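Local atomic coordinates of short chain dehydrogenase (Salmonella typhi, PDB entry 3G1T), a protein that probably catalyses NAD(P)-dependent oxidation or reduction, as a Rossmann-fold member of the short-chain dehydrogenase family. Residues Ala55-Ile58 against Ala59-His63; Ser203-Ala206 against Ser207-Thr211. All blocks are in the same frame, centred on the assembly; numbering follows the deposited sequence.

Interaction 1. Residues Ala55-Ile58 against Ala59-His63; sequences AQHI and ADEQH
Ile58 and Gln62 meet one turn apart near the C-terminal end of helix 48-62, and theirs is the close-packed side of the contact. The CG2 branch of Ile58 leans along the helix, reaching CG of Gln62 at 3.8 Å. The first torsion of Gln62 (chi1 -54°) sets that CG beside its own backbone N, close to the Ile58 carbonyl. That same oxygen takes the Gln62 N-H in a short bond, Gln62 N to Ile58 O 2.6 Å, with the donor almost in line with the C=O. The N-H of Glu61 is divided between His57 O and, weakly, Ile58 O, so the last turn mixes i+4 with i+3 bonding before His63, with positive phi, ends the helix. One turn earlier Ala59 N and Asp60 N bond regularly to the carbonyl oxygens of Ala55 and Gln56.

The other side is looser and more polar. His57 holds its ring out from the helix, CG anti to the backbone N (chi1 -177°), so that its CD2-NE2 edge meets Glu61. Glu61 OE2 lies near the ring plane, 2.9 Å from His57 NE2, although ring and carboxylate are turned 80° apart. Glu61 OE1 is in a salt bridge with Arg36. Asp60, farther round, is exposed to solvent.

In the beta-alpha-beta unit of strand 40-45, helix 48-62 and strand 67-70, this end of the helix lies against helix 25-36: Ile58 packs on Leu32 and Ala35, and His57 on Arg28 and Arg36. Ala55 and Ile58 also touch Pro66, in the loop leading to strand 67-70.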
# COMPACT_ATOMS: atom_id res chain seq x y z
N ALA A 55 18.36 -16.91 -20.13
CA ALA A 55 19.30 -17.87 -19.52
C ALA A 55 20.35 -18.34 -20.54
O ALA A 55 21.47 -18.59 -20.16
CB ALA A 55 18.56 -19.06 -18.93
N GLN A 56 19.94 -18.53 -21.81
CA GLN A 56 20.86 -18.97 -22.88
C GLN A 56 21.90 -17.90 -23.20
O GLN A 56 23.05 -18.20 -23.45
CB GLN A 56 20.07 -19.35 -24.15
CG GLN A 56 19.04 -20.47 -23.92
CD GLN A 56 19.33 -21.81 -24.64
OE1 GLN A 56 18.41 -22.60 -24.88
NE2 GLN A 56 20.61 -22.06 -24.96
N HIS A 57 21.49 -16.64 -23.11
CA HIS A 57 22.39 -15.51 -23.33
C HIS A 57 23.45 -15.55 -22.23
O HIS A 57 24.63 -15.47 -22.52
CB HIS A 57 21.55 -14.20 -23.39
CG HIS A 57 22.33 -12.94 -23.68
ND1 HIS A 57 21.71 -11.76 -24.03
CD2 HIS A 57 23.66 -12.67 -23.72
CE1 HIS A 57 22.61 -10.81 -24.23
NE2 HIS A 57 23.81 -11.34 -24.05
N ILE A 58 23.06 -15.77 -20.97
CA ILE A 58 24.03 -15.80 -19.85
C ILE A 58 24.94 -17.03 -20.07
O ILE A 58 26.16 -16.92 -19.90
CB ILE A 58 23.29 -15.83 -18.46
CG1 ILE A 58 22.67 -14.47 -18.13
CG2 ILE A 58 24.22 -16.35 -17.27
CD1 ILE A 58 21.56 -14.53 -16.99
N ALA A 59 24.34 -18.18 -20.44
CA ALA A 59 25.12 -19.42 -20.71
C ALA A 59 26.13 -19.21 -21.81
O ALA A 59 27.30 -19.60 -21.66
CB ALA A 59 24.24 -20.58 -21.05
N ASP A 60 25.70 -18.52 -22.87
CA ASP A 60 26.65 -18.14 -23.96
C ASP A 60 27.82 -17.29 -23.50
O ASP A 60 28.89 -17.30 -24.12
CB ASP A 60 25.94 -17.41 -25.09
CG ASP A 60 24.98 -18.30 -25.84
OD1 ASP A 60 25.07 -19.53 -25.68
OD2 ASP A 60 24.13 -17.74 -26.58
N GLU A 61 27.61 -16.51 -22.45
CA GLU A 61 28.69 -15.69 -21.92
C GLU A 61 29.47 -16.33 -20.72
O GLU A 61 30.66 -16.12 -20.60
CB GLU A 61 28.16 -14.33 -21.49
CG GLU A 61 27.94 -13.31 -22.56
CD GLU A 61 27.21 -12.08 -21.99
OE1 GLU A 61 27.42 -11.75 -20.77
OE2 GLU A 61 26.42 -11.47 -22.74
N GLN A 62 28.78 -17.03 -19.81
CA GLN A 62 29.40 -17.55 -18.56
C GLN A 62 29.74 -19.04 -18.60
O GLN A 62 30.53 -19.53 -17.76
CB GLN A 62 28.48 -17.31 -17.34
CG GLN A 62 28.03 -15.83 -17.12
CD GLN A 62 29.14 -14.77 -17.15
OE1 GLN A 62 28.90 -13.65 -17.59
NE2 GLN A 62 30.33 -15.13 -16.71
N HIS A 63 29.09 -19.74 -19.55
CA HIS A 63 29.27 -21.17 -19.86
C HIS A 63 28.60 -22.17 -18.89
O HIS A 63 28.86 -23.38 -18.96
CB HIS A 63 30.77 -21.49 -20.13
CG HIS A 63 31.39 -20.65 -21.21
ND1 HIS A 63 31.04 -20.75 -22.54
CD2 HIS A 63 32.34 -19.68 -21.15
CE1 HIS A 63 31.75 -19.90 -23.25
NE2 HIS A 63 32.55 -19.23 -22.44

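Interaction 2. Residues Ser203-Ala206 against Ser207-Thr211; sequences SMRA and SAFPT
Ala208 N donates to Met204 O at 3.1 Å and Phe209 N to Arg205 O at 2.9 Å, the i+4 bonds that close the short helix 203-208, whereas the N-H of Ser207 is shared weakly between the carbonyls of Ser203 and Met204. Phe209 then leaves helical geometry. Pro210 brings its N to Ala206 O in the next i+4 position but has no hydrogen to give; its CA-H makes the contact instead, Pro210 CA to Ala206 O 3.3 Å.

Arg205 and Phe209 supply the main side-chain contact. The arginine sets out with CG anti to its N and bends at chi2 (64°), which carries the guanidinium alongside the helix exit and over a face of the phenyl ring. The planes are 27° apart and their centres 4.0 Å, a stack that is also an off-centre cation-pi contact. The CD2-CE2 side of the ring does the touching: Phe209 CD2 lies 3.4 Å from Arg205 NE, and CE2 stands over the middle of the guanidinium, 3.5 Å from Arg205 CZ. The ring edge meanwhile faces Arg205 O, which lies in the ring plane. Glu212, just beyond the segment, makes a salt bridge to Arg205 NE, probably helping to fix the rotation of the stacked group.

The contact lies at the surface, on the helix that follows strand 190-196. Loop residues meet it there: Leu105 touches Met204, Leu217 touches Arg205, and Trp164, directly before helix 165-185, packs on Ala208 and Phe209.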
# COMPACT_ATOMS: atom_id res chain seq x y z
N SER A 203 9.39 -0.70 -21.85
CA SER A 203 8.05 -0.68 -22.39
C SER A 203 7.04 -0.09 -21.38
O SER A 203 6.11 0.63 -21.83
CB SER A 203 7.63 -2.07 -22.86
OG SER A 203 7.63 -2.96 -21.75
N MET A 204 7.22 -0.36 -20.06
CA MET A 204 6.33 0.24 -19.03
C MET A 204 6.31 1.79 -19.02
O MET A 204 5.19 2.43 -19.09
CB MET A 204 6.53 -0.37 -17.59
CG MET A 204 5.61 0.27 -16.59
SD MET A 204 5.98 -0.29 -14.81
CE MET A 204 5.40 -1.91 -15.14
N ARG A 205 7.50 2.38 -19.19
CA ARG A 205 7.68 3.81 -19.21
C ARG A 205 6.99 4.36 -20.46
O ARG A 205 6.27 5.32 -20.39
CB ARG A 205 9.19 4.10 -19.17
CG ARG A 205 9.62 5.56 -19.23
CD ARG A 205 9.18 6.36 -18.09
NE ARG A 205 9.45 7.80 -18.31
CZ ARG A 205 9.50 8.73 -17.34
NH1 ARG A 205 9.33 8.33 -16.06
NH2 ARG A 205 9.69 10.03 -17.64
N ALA A 206 7.21 3.69 -21.58
CA ALA A 206 6.61 4.19 -22.82
C ALA A 206 5.08 4.12 -22.81
O ALA A 206 4.39 4.92 -23.49
CB ALA A 206 7.22 3.44 -24.05
N SER A 207 4.53 3.18 -22.03
CA SER A 207 3.09 2.98 -22.01
C SER A 207 2.49 4.16 -21.22
O SER A 207 1.50 4.80 -21.62
CB SER A 207 2.79 1.65 -21.35
OG SER A 207 1.38 1.54 -21.20
N ALA A 208 3.14 4.48 -20.11
CA ALA A 208 2.71 5.60 -19.30
C ALA A 208 2.91 6.96 -20.01
O ALA A 208 2.12 7.86 -19.83
CB ALA A 208 3.43 5.55 -17.87
N PHE A 209 4.01 7.11 -20.77
CA PHE A 209 4.36 8.41 -21.41
C PHE A 209 4.53 8.17 -22.93
O PHE A 209 5.67 8.29 -23.46
CB PHE A 209 5.67 8.94 -20.88
CG PHE A 209 5.65 9.27 -19.43
CD1 PHE A 209 5.30 10.57 -19.01
CD2 PHE A 209 6.06 8.34 -18.48
CE1 PHE A 209 5.28 10.90 -17.67
CE2 PHE A 209 6.02 8.66 -17.16
CZ PHE A 209 5.64 9.93 -16.74
N PRO A 210 3.41 7.97 -23.62
CA PRO A 210 3.51 7.69 -25.10
C PRO A 210 4.15 8.78 -26.00
O PRO A 210 4.74 8.47 -27.08
CB PRO A 210 2.07 7.34 -25.49
CG PRO A 210 1.18 7.95 -24.30
CD PRO A 210 2.02 7.83 -23.12
N THR A 211 4.09 10.03 -25.53
CA THR A 211 4.71 11.14 -26.30
C THR A 211 6.21 11.23 -26.11
O THR A 211 6.91 11.75 -26.99
CB THR A 211 4.03 12.53 -25.99
OG1 THR A 211 4.13 12.82 -24.60
CG2 THR A 211 2.51 12.50 -26.38

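In the fold
Interactions 1 and 2 are independent finishing turns of two helices in one Rossmann-type domain: their centres lie about 30 Å apart and their nearest atoms about 17 Å. Interaction 1 belongs to the helix between strands 40-45 and 67-70, at one end of the parallel sheet's strand order. Interaction 2 follows strand 190-196, next to the opposite outermost strand, 242-244. In short-chain dehydrogenases the segment after this strand commonly helps to border the substrate and cofactor cleft, so 203-211 may do so here; no cofactor is present among the bound ligands. A magnesium ion lies about 5 Å from the side chain of Pro210.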